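PDB 5YX6: probable fatty acyl-CoA transferase Rv3272 from Mycobacterium tuberculosis, which binds fatty acyl-CoAs of varying chain length, palmitoyl-CoA most tightly, and as a family III CoA transferase probably acts in fatty acid metabolism. Local coordinates for residues N124-R129 and L191-N196; Q29-L34 and Q184-A189; Q87-L92 and L111-D116. All coordinates share one frame; numbering follows the deposited sequence.

Contact 1 of 3, residues N124-R129 and L191-N196; sequences NLIYAR and LHRERN
Arg193 reaches from the last turns of helix 173-196 to the loop that leads into strand 126-131 and to the strand's first residue, where Asn124 and Ile126 receive it. The polar part is a single hydrogen bond: NH1 of Arg193 donates to the backbone O of Asn124 at 2.7 Å, with an N-H...O angle of 152°. The acceptor sits at the edge of the guanidinium, close to its plane, whereas the donor is tilted 30° from the carbonyl plane of Asn124. The other terminal nitrogen, NH2, forms a salt bridge with Asp97, so two different groups fix the rotation of the guanidinium, and the carboxylate probably offsets much of its charge.

The apolar part uses the stem of the same side chain. Arg193 leaves the helix with CG opposite its backbone N (chi1 -166°) and then bends at chi3, which swings the guanidinium round to the carbonyl. Ile126 lays its CD1 over one face of that group, 4.1 Å from Arg193 CD.

Asn124, Arg193 and Glu194 also belong to a pocket holding benzamidine, probably from the crystallisation liquor. His192 and Arg195 meet Phe372 and Phe13 of the second subunit, edge-to-face and cation-pi respectively. Strand 126-131 is an inner strand of the parallel sheet, and a helix packed against such a strand is the layering of the large Rossmann fold domain.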
ATOM      1  N   ASN A 124       7.478  22.265 -19.044  1.00 33.86           N
ATOM      2  CA  ASN A 124       7.197  20.839 -19.160  1.00 36.09           C
ATOM      3  C   ASN A 124       7.480  20.081 -17.863  1.00 33.21           C
ATOM      4  O   ASN A 124       7.347  18.861 -17.804  1.00 32.83           O
ATOM      5  CB  ASN A 124       8.000  20.219 -20.310  1.00 33.97           C
ATOM      6  CG  ASN A 124       7.472  20.611 -21.681  1.00 40.10           C
ATOM      7  OD1 ASN A 124       6.282  20.883 -21.848  1.00 44.47           O
ATOM      8  ND2 ASN A 124       8.350  20.619 -22.672  1.00 42.18           N
ATOM      9  N   LEU A 125       7.869  20.813 -16.827  1.00 32.76           N
ATOM     10  CA  LEU A 125       8.265  20.196 -15.568  1.00 33.15           C
ATOM     11  C   LEU A 125       7.083  19.743 -14.711  1.00 28.32           C
ATOM     12  O   LEU A 125       6.185  20.518 -14.387  1.00 29.92           O
ATOM     13  CB  LEU A 125       9.142  21.150 -14.761  1.00 32.88           C
ATOM     14  CG  LEU A 125       9.694  20.538 -13.477  1.00 34.33           C
ATOM     15  CD1 LEU A 125      10.613  19.381 -13.812  1.00 34.64           C
ATOM     16  CD2 LEU A 125      10.430  21.589 -12.682  1.00 35.89           C
ATOM     17  N   ILE A 126       7.109  18.468 -14.350  1.00 26.58           N
ATOM     18  CA  ILE A 126       6.163  17.907 -13.408  1.00 27.59           C
ATOM     19  C   ILE A 126       6.756  18.012 -12.006  1.00 27.07           C
ATOM     20  O   ILE A 126       7.931  17.700 -11.789  1.00 29.28           O
ATOM     21  CB  ILE A 126       5.826  16.456 -13.785  1.00 28.81           C
ATOM     22  CG1 ILE A 126       4.983  16.464 -15.059  1.00 25.91           C
ATOM     23  CG2 ILE A 126       5.094  15.742 -12.657  1.00 24.55           C
ATOM     24  CD1 ILE A 126       5.094  15.226 -15.877  1.00 28.50           C
ATOM     25  N   TYR A 127       5.960  18.512 -11.070  1.00 27.06           N
ATOM     26  CA  TYR A 127       6.419  18.761  -9.708  1.00 29.33           C
ATOM     27  C   TYR A 127       5.633  17.903  -8.720  1.00 27.93           C
ATOM     28  O   TYR A 127       4.423  18.030  -8.631  1.00 29.45           O
ATOM     29  CB  TYR A 127       6.259  20.245  -9.372  1.00 28.98           C
ATOM     30  CG  TYR A 127       7.145  20.756  -8.264  1.00 34.66           C
ATOM     31  CD1 TYR A 127       6.863  20.476  -6.932  1.00 31.97           C
ATOM     32  CD2 TYR A 127       8.246  21.552  -8.549  1.00 34.85           C
ATOM     33  CE1 TYR A 127       7.669  20.961  -5.916  1.00 34.23           C
ATOM     34  CE2 TYR A 127       9.056  22.037  -7.546  1.00 32.53           C
ATOM     35  CZ  TYR A 127       8.765  21.743  -6.233  1.00 40.03           C
ATOM     36  OH  TYR A 127       9.576  22.236  -5.233  1.00 41.14           O
ATOM     37  N   ALA A 128       6.312  17.026  -7.989  1.00 27.53           N
ATOM     38  CA  ALA A 128       5.623  16.093  -7.102  1.00 29.21           C
ATOM     39  C   ALA A 128       6.035  16.245  -5.634  1.00 31.65           C
ATOM     40  O   ALA A 128       7.219  16.193  -5.316  1.00 32.29           O
ATOM     41  CB  ALA A 128       5.857  14.655  -7.576  1.00 24.62           C
ATOM     42  N   ARG A 129       5.054  16.422  -4.749  1.00 30.80           N
ATOM     43  CA  ARG A 129       5.305  16.631  -3.318  1.00 30.16           C
ATOM     44  C   ARG A 129       4.742  15.518  -2.432  1.00 33.50           C
ATOM     45  O   ARG A 129       3.554  15.192  -2.499  1.00 32.52           O
ATOM     46  CB  ARG A 129       4.733  17.975  -2.874  1.00 33.01           C
ATOM     47  CG  ARG A 129       4.905  19.053  -3.929  1.00 30.70           C
ATOM     48  CD  ARG A 129       4.587  20.437  -3.414  1.00 31.64           C
ATOM     49  NE  ARG A 129       5.612  20.935  -2.504  1.00 38.23           N
ATOM     50  CZ  ARG A 129       5.716  22.203  -2.134  1.00 39.59           C
ATOM     51  NH1 ARG A 129       6.682  22.578  -1.306  1.00 46.03           N
ATOM     52  NH2 ARG A 129       4.861  23.098  -2.611  1.00 39.00           N
ATOM     53  N   LEU A 191       1.759  10.917 -18.243  1.00 28.26           N
ATOM     54  CA  LEU A 191       0.796  10.570 -19.280  1.00 30.39           C
ATOM     55  C   LEU A 191      -0.028  11.791 -19.649  1.00 32.94           C
ATOM     56  O   LEU A 191      -0.290  12.042 -20.822  1.00 32.94           O
ATOM     57  CB  LEU A 191      -0.114   9.453 -18.796  1.00 22.17           C
ATOM     58  CG  LEU A 191      -0.861   8.514 -19.737  1.00 33.56           C
ATOM     59  CD1 LEU A 191      -0.045   8.071 -20.949  1.00 28.58           C
ATOM     60  CD2 LEU A 191      -1.301   7.314 -18.909  1.00 31.16           C
ATOM     61  N   HIS A 192      -0.399  12.563 -18.632  1.00 30.24           N
ATOM     62  CA  HIS A 192      -1.171  13.786 -18.824  1.00 33.16           C
ATOM     63  C   HIS A 192      -0.393  14.703 -19.752  1.00 29.53           C
ATOM     64  O   HIS A 192      -0.940  15.264 -20.697  1.00 32.30           O
ATOM     65  CB  HIS A 192      -1.435  14.471 -17.473  1.00 32.58           C
ATOM     66  CG  HIS A 192      -2.557  15.463 -17.479  1.00 29.21           C
ATOM     67  ND1 HIS A 192      -3.637  15.376 -18.334  1.00 31.33           N
ATOM     68  CD2 HIS A 192      -2.771  16.566 -16.723  1.00 29.70           C
ATOM     69  CE1 HIS A 192      -4.463  16.377 -18.101  1.00 28.62           C
ATOM     70  NE2 HIS A 192      -3.960  17.117 -17.127  1.00 28.19           N
ATOM     71  N   ARG A 193       0.896  14.846 -19.471  1.00 31.44           N
ATOM     72  CA  ARG A 193       1.757  15.692 -20.277  1.00 32.25           C
ATOM     73  C   ARG A 193       1.877  15.139 -21.697  1.00 32.53           C
ATOM     74  O   ARG A 193       1.724  15.868 -22.677  1.00 33.48           O
ATOM     75  CB  ARG A 193       3.140  15.818 -19.632  1.00 24.25           C
ATOM     76  CG  ARG A 193       3.978  16.936 -20.221  1.00 27.44           C
ATOM     77  CD  ARG A 193       5.352  16.973 -19.606  1.00 31.01           C
ATOM     78  NE  ARG A 193       6.099  15.759 -19.910  1.00 32.46           N
ATOM     79  CZ  ARG A 193       7.404  15.616 -19.706  1.00 34.49           C
ATOM     80  NH1 ARG A 193       8.106  16.611 -19.178  1.00 28.97           N
ATOM     81  NH2 ARG A 193       8.004  14.476 -20.020  1.00 31.25           N
ATOM     82  N   GLU A 194       2.081  13.833 -21.797  1.00 31.75           N
ATOM     83  CA  GLU A 194       2.286  13.188 -23.083  1.00 34.93           C
ATOM     84  C   GLU A 194       1.097  13.379 -24.014  1.00 32.95           C
ATOM     85  O   GLU A 194       1.267  13.708 -25.186  1.00 32.36           O
ATOM     86  CB  GLU A 194       2.551  11.696 -22.875  1.00 30.52           C
ATOM     87  CG  GLU A 194       3.217  10.966 -24.044  1.00 38.05           C
ATOM     88  CD  GLU A 194       4.653  11.383 -24.324  1.00 45.64           C
ATOM     89  OE1 GLU A 194       5.350  11.888 -23.402  1.00 43.40           O
ATOM     90  OE2 GLU A 194       5.089  11.171 -25.483  1.00 41.55           O
ATOM     91  N   ARG A 195      -0.106  13.242 -23.475  1.00 29.63           N
ATOM     92  CA  ARG A 195      -1.287  13.258 -24.314  1.00 35.73           C
ATOM     93  C   ARG A 195      -1.968  14.607 -24.421  1.00 34.21           C
ATOM     94  O   ARG A 195      -2.463  14.964 -25.488  1.00 39.22           O
ATOM     95  CB  ARG A 195      -2.295  12.252 -23.781  1.00 34.63           C
ATOM     96  CG  ARG A 195      -1.729  10.880 -23.596  1.00 33.26           C
ATOM     97  CD  ARG A 195      -2.819   9.932 -23.194  1.00 35.55           C
ATOM     98  NE  ARG A 195      -3.847   9.805 -24.224  1.00 41.24           N
ATOM     99  CZ  ARG A 195      -5.141  10.002 -24.001  1.00 42.25           C
ATOM    100  NH1 ARG A 195      -6.017   9.862 -24.989  1.00 43.30           N
ATOM    101  NH2 ARG A 195      -5.558  10.338 -22.784  1.00 35.07           N
ATOM    102  N   ASN A 196      -1.945  15.375 -23.338  1.00 32.23           N
ATOM    103  CA  ASN A 196      -2.725  16.601 -23.279  1.00 31.29           C
ATOM    104  C   ASN A 196      -1.886  17.864 -23.212  1.00 30.35           C
ATOM    105  O   ASN A 196      -2.426  18.962 -23.289  1.00 36.04           O
ATOM    106  CB  ASN A 196      -3.682  16.562 -22.086  1.00 30.29           C
ATOM    107  CG  ASN A 196      -4.698  15.429 -22.185  1.00 35.07           C
ATOM    108  OD1 ASN A 196      -5.337  15.251 -23.220  1.00 34.41           O
ATOM    109  ND2 ASN A 196      -4.851  14.655 -21.104  1.00 29.33           N
TER

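Contact 2 of 3, residues Q29-L34 and Q184-A189; sequences QVLVDL and QAVLAA
Leu31 and Leu187 push their branches into the gap between helices 23-33 and 173-196, the two side chains running antiparallel, one alongside the other. The bumps here are methyl groups. The fork of Leu31 takes the surface between Val186 and Leu187: its CD1 rests against CD1 of Leu187 at 4.1 Å, while its other methyl, CD2, comes to 4.4 Å from CG1 of Val186. Leu187 answers in kind, its methyls lying between Leu31 and Leu34: CD1 takes Leu31, and CD2 of Leu187 lies 4.2 Å from CD1 of Leu34, whose side chain crosses it at about a right angle. Leu31 and Leu187 thus each meet two residues across the contact.

Leu34 is the first residue beyond the helical turns of 23-33, yet its CB still points toward the partner, and with CG anti to the carbonyl carbon (chi1 -62°) its CD1 reaches Leu187. Both Leu31 and Val186 also touch Leu100 of strand 98-101, which places the contact against the central sheet.

All four touching residues are buried and aliphatic, and their closest approaches are methyl to methyl. What joins the two helices at this point is therefore dispersion and the exclusion of water, so the fit depends on complementary methyl surfaces and not on directional bonds.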
ATOM      1  N   GLN A  29      12.749   4.510  -6.840  1.00 25.32           N
ATOM      2  CA  GLN A  29      13.205   3.187  -7.255  1.00 29.02           C
ATOM      3  C   GLN A  29      12.273   2.569  -8.291  1.00 27.40           C
ATOM      4  O   GLN A  29      12.730   1.898  -9.206  1.00 31.54           O
ATOM      5  CB  GLN A  29      13.337   2.248  -6.052  1.00 30.85           C
ATOM      6  CG  GLN A  29      13.918   0.881  -6.406  1.00 30.07           C
ATOM      7  CD  GLN A  29      15.377   0.983  -6.825  1.00 36.00           C
ATOM      8  OE1 GLN A  29      16.239   1.357  -6.029  1.00 37.18           O
ATOM      9  NE2 GLN A  29      15.662   0.634  -8.072  1.00 26.80           N
ATOM     10  N   VAL A  30      10.970   2.781  -8.130  1.00 24.51           N
ATOM     11  CA  VAL A  30       9.992   2.327  -9.108  1.00 28.11           C
ATOM     12  C   VAL A  30      10.241   2.976 -10.464  1.00 27.96           C
ATOM     13  O   VAL A  30      10.204   2.311 -11.488  1.00 28.49           O
ATOM     14  CB  VAL A  30       8.539   2.625  -8.661  1.00 29.51           C
ATOM     15  CG1 VAL A  30       7.566   2.396  -9.814  1.00 24.16           C
ATOM     16  CG2 VAL A  30       8.159   1.768  -7.441  1.00 27.88           C
ATOM     17  N   LEU A  31      10.488   4.279 -10.460  1.00 26.63           N
ATOM     18  CA  LEU A  31      10.808   5.004 -11.685  1.00 27.50           C
ATOM     19  C   LEU A  31      12.085   4.503 -12.358  1.00 29.71           C
ATOM     20  O   LEU A  31      12.140   4.376 -13.586  1.00 28.75           O
ATOM     21  CB  LEU A  31      10.936   6.503 -11.392  1.00 27.03           C
ATOM     22  CG  LEU A  31       9.674   7.380 -11.389  1.00 29.85           C
ATOM     23  CD1 LEU A  31       8.399   6.576 -11.546  1.00 25.89           C
ATOM     24  CD2 LEU A  31       9.610   8.263 -10.160  1.00 28.58           C
ATOM     25  N   VAL A  32      13.104   4.215 -11.551  1.00 25.40           N
ATOM     26  CA  VAL A  32      14.347   3.634 -12.044  1.00 26.73           C
ATOM     27  C   VAL A  32      14.100   2.297 -12.718  1.00 28.29           C
ATOM     28  O   VAL A  32      14.614   2.045 -13.801  1.00 27.95           O
ATOM     29  CB  VAL A  32      15.375   3.443 -10.910  1.00 29.71           C
ATOM     30  CG1 VAL A  32      16.551   2.604 -11.376  1.00 27.30           C
ATOM     31  CG2 VAL A  32      15.865   4.787 -10.432  1.00 31.79           C
ATOM     32  N   ASP A  33      13.302   1.448 -12.075  1.00 31.94           N
ATOM     33  CA  ASP A  33      12.983   0.131 -12.619  1.00 30.11           C
ATOM     34  C   ASP A  33      12.275   0.253 -13.972  1.00 31.56           C
ATOM     35  O   ASP A  33      12.399  -0.615 -14.837  1.00 31.71           O
ATOM     36  CB  ASP A  33      12.103  -0.657 -11.647  1.00 31.27           C
ATOM     37  CG  ASP A  33      12.805  -0.955 -10.307  1.00 41.73           C
ATOM     38  OD1 ASP A  33      14.058  -0.876 -10.238  1.00 38.95           O
ATOM     39  OD2 ASP A  33      12.093  -1.302  -9.328  1.00 37.80           O
ATOM     40  N   LEU A  34      11.539   1.344 -14.150  1.00 27.42           N
ATOM     41  CA  LEU A  34      10.813   1.588 -15.384  1.00 28.11           C
ATOM     42  C   LEU A  34      11.654   2.366 -16.407  1.00 27.64           C
ATOM     43  O   LEU A  34      11.159   2.741 -17.469  1.00 28.32           O
ATOM     44  CB  LEU A  34       9.510   2.327 -15.073  1.00 26.71           C
ATOM     45  CG  LEU A  34       8.556   1.517 -14.183  1.00 25.21           C
ATOM     46  CD1 LEU A  34       7.345   2.344 -13.762  1.00 21.29           C
ATOM     47  CD2 LEU A  34       8.114   0.215 -14.864  1.00 19.81           C
ATOM     48  N   GLN A 184       2.630   6.129  -8.779  1.00 27.55           N
ATOM     49  CA  GLN A 184       1.403   6.141  -9.565  1.00 26.69           C
ATOM     50  C   GLN A 184       1.078   7.566 -10.041  1.00 31.68           C
ATOM     51  O   GLN A 184       0.801   7.801 -11.222  1.00 28.29           O
ATOM     52  CB  GLN A 184       0.254   5.566  -8.734  1.00 27.99           C
ATOM     53  CG  GLN A 184      -1.138   5.767  -9.298  1.00 26.23           C
ATOM     54  CD  GLN A 184      -2.211   5.651  -8.228  1.00 27.54           C
ATOM     55  OE1 GLN A 184      -2.857   6.635  -7.861  1.00 27.12           O
ATOM     56  NE2 GLN A 184      -2.403   4.442  -7.717  1.00 29.67           N
ATOM     57  N   ALA A 185       1.153   8.520  -9.121  1.00 24.19           N
ATOM     58  CA  ALA A 185       0.786   9.890  -9.432  1.00 26.93           C
ATOM     59  C   ALA A 185       1.764  10.554 -10.405  1.00 28.38           C
ATOM     60  O   ALA A 185       1.361  11.333 -11.259  1.00 25.91           O
ATOM     61  CB  ALA A 185       0.688  10.685  -8.165  1.00 29.44           C
ATOM     62  N   VAL A 186       3.047  10.235 -10.288  1.00 25.70           N
ATOM     63  CA  VAL A 186       4.015  10.719 -11.256  1.00 21.47           C
ATOM     64  C   VAL A 186       3.709  10.143 -12.641  1.00 26.11           C
ATOM     65  O   VAL A 186       3.734  10.856 -13.639  1.00 26.29           O
ATOM     66  CB  VAL A 186       5.455  10.355 -10.848  1.00 27.07           C
ATOM     67  CG1 VAL A 186       6.392  10.530 -12.016  1.00 25.62           C
ATOM     68  CG2 VAL A 186       5.912  11.210  -9.647  1.00 22.05           C
ATOM     69  N   LEU A 187       3.399   8.853 -12.693  1.00 27.70           N
ATOM     70  CA  LEU A 187       3.088   8.193 -13.955  1.00 23.44           C
ATOM     71  C   LEU A 187       1.868   8.828 -14.627  1.00 27.92           C
ATOM     72  O   LEU A 187       1.876   9.089 -15.839  1.00 29.52           O
ATOM     73  CB  LEU A 187       2.851   6.709 -13.721  1.00 26.17           C
ATOM     74  CG  LEU A 187       3.964   5.682 -13.948  1.00 31.25           C
ATOM     75  CD1 LEU A 187       5.318   6.314 -14.195  1.00 23.81           C
ATOM     76  CD2 LEU A 187       4.021   4.676 -12.791  1.00 25.59           C
ATOM     77  N   ALA A 188       0.834   9.097 -13.835  1.00 23.69           N
ATOM     78  CA  ALA A 188      -0.358   9.760 -14.347  1.00 26.23           C
ATOM     79  C   ALA A 188       0.008  11.124 -14.926  1.00 29.60           C
ATOM     80  O   ALA A 188      -0.427  11.480 -16.024  1.00 28.72           O
ATOM     81  CB  ALA A 188      -1.408   9.903 -13.254  1.00 25.47           C
ATOM     82  N   ALA A 189       0.837  11.867 -14.197  1.00 25.82           N
ATOM     83  CA  ALA A 189       1.270  13.185 -14.647  1.00 27.47           C
ATOM     84  C   ALA A 189       2.062  13.121 -15.960  1.00 27.71           C
ATOM     85  O   ALA A 189       1.865  13.944 -16.841  1.00 25.24           O
ATOM     86  CB  ALA A 189       2.096  13.857 -13.568  1.00 22.38           C
TER

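Contact 3 of 3, residues Q87-L92 and L111-D116; sequences QQMLRL and LGLGPD
The backbones of Leu90, in the middle of helix 83-94, and Leu113, in the link between helices 107-110 and 115-121, come within 7.4 Å at their CA atoms. That link opens with a Schellman motif: Gly112 ends the preceding helix with a positive phi of 76°. Two residues on, Gly114 takes the N-cap position of helix 115-121, and its N is hydrogen-bonded to OD2 of Asp117. Leu113, between the two glycines, is the residue that faces the helix.

Its side chain does most of the touching. CG stands opposite the carbonyl carbon (chi1 -62°), and the two methyls spread over the helix surface. CD2 fits between two neighbours, 3.9 Å from CD2 of Leu90 and 4.0 Å from CB of Met89; CD1 also reaches that CB, at 4.2 Å. Met89 offers the base of its side chain, since the chain bends at chi2 and chi3 and carries its end away; the Met89 side chain also touches Leu80 and Leu391. Leu118 of helix 115-121 touches both Leu90 and Leu113 and continues the apolar patch.

The contact thus seats a helix-to-helix turn against helix 83-94 of the Rossmann domain. At its margin, CD2 of Leu90 lies 4.2 Å from the carbonyl O of Gly112.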
ATOM      1  N   GLN A  87      21.541  27.885  -7.840  1.00 39.78           N
ATOM      2  CA  GLN A  87      21.702  28.077  -9.273  1.00 41.87           C
ATOM      3  C   GLN A  87      21.971  26.775 -10.019  1.00 41.02           C
ATOM      4  O   GLN A  87      21.501  26.588 -11.139  1.00 41.20           O
ATOM      5  CB  GLN A  87      22.822  29.076  -9.550  1.00 47.58           C
ATOM      6  CG  GLN A  87      22.445  30.505  -9.212  1.00 50.69           C
ATOM      7  CD  GLN A  87      21.171  30.942  -9.917  1.00 52.43           C
ATOM      8  OE1 GLN A  87      20.246  31.458  -9.285  1.00 52.18           O
ATOM      9  NE2 GLN A  87      21.108  30.717 -11.231  1.00 46.96           N
ATOM     10  N   GLN A  88      22.749  25.889  -9.412  1.00 39.41           N
ATOM     11  CA  GLN A  88      23.023  24.589 -10.011  1.00 40.68           C
ATOM     12  C   GLN A  88      21.741  23.759 -10.116  1.00 39.45           C
ATOM     13  O   GLN A  88      21.486  23.100 -11.129  1.00 36.56           O
ATOM     14  CB  GLN A  88      24.069  23.848  -9.184  1.00 42.62           C
ATOM     15  CG  GLN A  88      25.476  24.348  -9.407  1.00 38.70           C
ATOM     16  CD  GLN A  88      26.445  23.811  -8.384  1.00 39.14           C
ATOM     17  OE1 GLN A  88      26.047  23.358  -7.313  1.00 44.23           O
ATOM     18  NE2 GLN A  88      27.727  23.869  -8.700  1.00 38.94           N
ATOM     19  N   MET A  89      20.923  23.838  -9.073  1.00 35.56           N
ATOM     20  CA  MET A  89      19.662  23.123  -9.017  1.00 33.47           C
ATOM     21  C   MET A  89      18.672  23.689 -10.015  1.00 37.00           C
ATOM     22  O   MET A  89      17.882  22.943 -10.593  1.00 34.65           O
ATOM     23  CB  MET A  89      19.085  23.176  -7.604  1.00 33.04           C
ATOM     24  CG  MET A  89      19.823  22.298  -6.590  1.00 39.09           C
ATOM     25  SD  MET A  89      19.940  20.557  -7.062  1.00 44.56           S
ATOM     26  CE  MET A  89      21.554  20.479  -7.851  1.00 34.73           C
ATOM     27  N   LEU A  90      18.695  25.007 -10.198  1.00 37.17           N
ATOM     28  CA  LEU A  90      17.823  25.644 -11.179  1.00 37.65           C
ATOM     29  C   LEU A  90      18.220  25.222 -12.589  1.00 37.68           C
ATOM     30  O   LEU A  90      17.363  24.939 -13.419  1.00 41.89           O
ATOM     31  CB  LEU A  90      17.854  27.170 -11.046  1.00 41.65           C
ATOM     32  CG  LEU A  90      17.205  27.773  -9.796  1.00 38.48           C
ATOM     33  CD1 LEU A  90      17.594  29.225  -9.631  1.00 33.55           C
ATOM     34  CD2 LEU A  90      15.704  27.643  -9.850  1.00 37.61           C
ATOM     35  N   ARG A  91      19.519  25.160 -12.853  1.00 34.41           N
ATOM     36  CA  ARG A  91      19.996  24.734 -14.163  1.00 39.50           C
ATOM     37  C   ARG A  91      19.731  23.252 -14.395  1.00 38.48           C
ATOM     38  O   ARG A  91      19.387  22.845 -15.502  1.00 36.91           O
ATOM     39  CB  ARG A  91      21.485  25.030 -14.324  1.00 41.69           C
ATOM     40  CG  ARG A  91      21.783  26.505 -14.500  1.00 49.73           C
ATOM     41  CD  ARG A  91      23.255  26.748 -14.762  1.00 53.84           C
ATOM     42  NE  ARG A  91      23.743  27.884 -13.989  1.00 62.52           N
ATOM     43  CZ  ARG A  91      24.580  27.787 -12.958  1.00 65.62           C
ATOM     44  NH1 ARG A  91      25.037  26.599 -12.568  1.00 57.65           N
ATOM     45  NH2 ARG A  91      24.963  28.883 -12.318  1.00 70.40           N
ATOM     46  N   LEU A  92      19.911  22.449 -13.351  1.00 31.54           N
ATOM     47  CA  LEU A  92      19.658  21.025 -13.451  1.00 34.35           C
ATOM     48  C   LEU A  92      18.157  20.778 -13.687  1.00 35.01           C
ATOM     49  O   LEU A  92      17.780  19.919 -14.479  1.00 38.17           O
ATOM     50  CB  LEU A  92      20.156  20.303 -12.196  1.00 32.12           C
ATOM     51  CG  LEU A  92      20.169  18.777 -12.193  1.00 33.47           C
ATOM     52  CD1 LEU A  92      20.759  18.240 -13.485  1.00 30.05           C
ATOM     53  CD2 LEU A  92      20.932  18.243 -10.980  1.00 30.54           C
ATOM     54  N   LEU A 111      13.739  27.959  -0.143  1.00 45.84           N
ATOM     55  CA  LEU A 111      14.998  27.742  -0.844  1.00 40.29           C
ATOM     56  C   LEU A 111      14.961  28.322  -2.252  1.00 42.40           C
ATOM     57  O   LEU A 111      15.975  28.329  -2.954  1.00 43.26           O
ATOM     58  CB  LEU A 111      15.327  26.252  -0.904  1.00 44.77           C
ATOM     59  CG  LEU A 111      15.555  25.557   0.441  1.00 44.64           C
ATOM     60  CD1 LEU A 111      15.745  24.060   0.222  1.00 45.24           C
ATOM     61  CD2 LEU A 111      16.730  26.160   1.206  1.00 39.81           C
ATOM     62  N   GLY A 112      13.796  28.816  -2.659  1.00 40.79           N
ATOM     63  CA  GLY A 112      13.626  29.335  -4.006  1.00 40.17           C
ATOM     64  C   GLY A 112      13.508  28.270  -5.086  1.00 39.36           C
ATOM     65  O   GLY A 112      13.782  28.521  -6.262  1.00 42.09           O
ATOM     66  N   LEU A 113      13.090  27.078  -4.677  1.00 43.79           N
ATOM     67  CA  LEU A 113      12.950  25.941  -5.580  1.00 40.18           C
ATOM     68  C   LEU A 113      11.524  25.398  -5.554  1.00 40.21           C
ATOM     69  O   LEU A 113      11.306  24.195  -5.712  1.00 41.82           O
ATOM     70  CB  LEU A 113      13.942  24.835  -5.203  1.00 42.87           C
ATOM     71  CG  LEU A 113      15.437  25.157  -5.270  1.00 40.57           C
ATOM     72  CD1 LEU A 113      16.244  24.012  -4.693  1.00 42.82           C
ATOM     73  CD2 LEU A 113      15.853  25.426  -6.705  1.00 34.24           C
ATOM     74  N   GLY A 114      10.555  26.276  -5.318  1.00 39.49           N
ATOM     75  CA  GLY A 114       9.170  25.854  -5.247  1.00 41.07           C
ATOM     76  C   GLY A 114       8.622  25.566  -6.633  1.00 41.89           C
ATOM     77  O   GLY A 114       9.297  25.818  -7.631  1.00 41.20           O
ATOM     78  N   PRO A 115       7.406  25.010  -6.707  1.00 41.06           N
ATOM     79  CA  PRO A 115       6.816  24.718  -8.017  1.00 41.57           C
ATOM     80  C   PRO A 115       6.781  25.945  -8.932  1.00 42.44           C
ATOM     81  O   PRO A 115       7.120  25.814 -10.104  1.00 41.97           O
ATOM     82  CB  PRO A 115       5.401  24.224  -7.672  1.00 34.85           C
ATOM     83  CG  PRO A 115       5.194  24.543  -6.226  1.00 35.77           C
ATOM     84  CD  PRO A 115       6.551  24.547  -5.605  1.00 38.16           C
ATOM     85  N   ASP A 116       6.426  27.117  -8.410  1.00 42.73           N
ATOM     86  CA  ASP A 116       6.380  28.321  -9.244  1.00 45.72           C
ATOM     87  C   ASP A 116       7.762  28.767  -9.712  1.00 46.85           C
ATOM     88  O   ASP A 116       7.917  29.251 -10.836  1.00 49.15           O
ATOM     89  CB  ASP A 116       5.699  29.466  -8.499  1.00 49.82           C
ATOM     90  CG  ASP A 116       4.213  29.251  -8.348  1.00 58.67           C
ATOM     91  OD1 ASP A 116       3.640  28.499  -9.164  1.00 59.23           O
ATOM     92  OD2 ASP A 116       3.617  29.831  -7.413  1.00 70.68           O
TER

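Strand 126-131 of the parallel sheet in the large domain connects the three contacts: it is part of contact 1 and touches residues of contacts 2 and 3. Contacts 1 and 2 share helix 173-196, their centres 12 Å apart, and touch where Ile126 and Ala128 meet Ala189 and Val186; along the chain their segments alternate. Both segments of contact 3 precede those of contact 1, about 18 Å away, centre to centre. They join where Tyr127 OH makes a probable hydrogen bond with Leu113 O. Contacts 2 and 3 do not touch, with about 12 Å between nearest atoms. One strand thus has helix 173-196 on one face and helix 115-121 on the other, while contacts 1 and 2 extend to the second subunit.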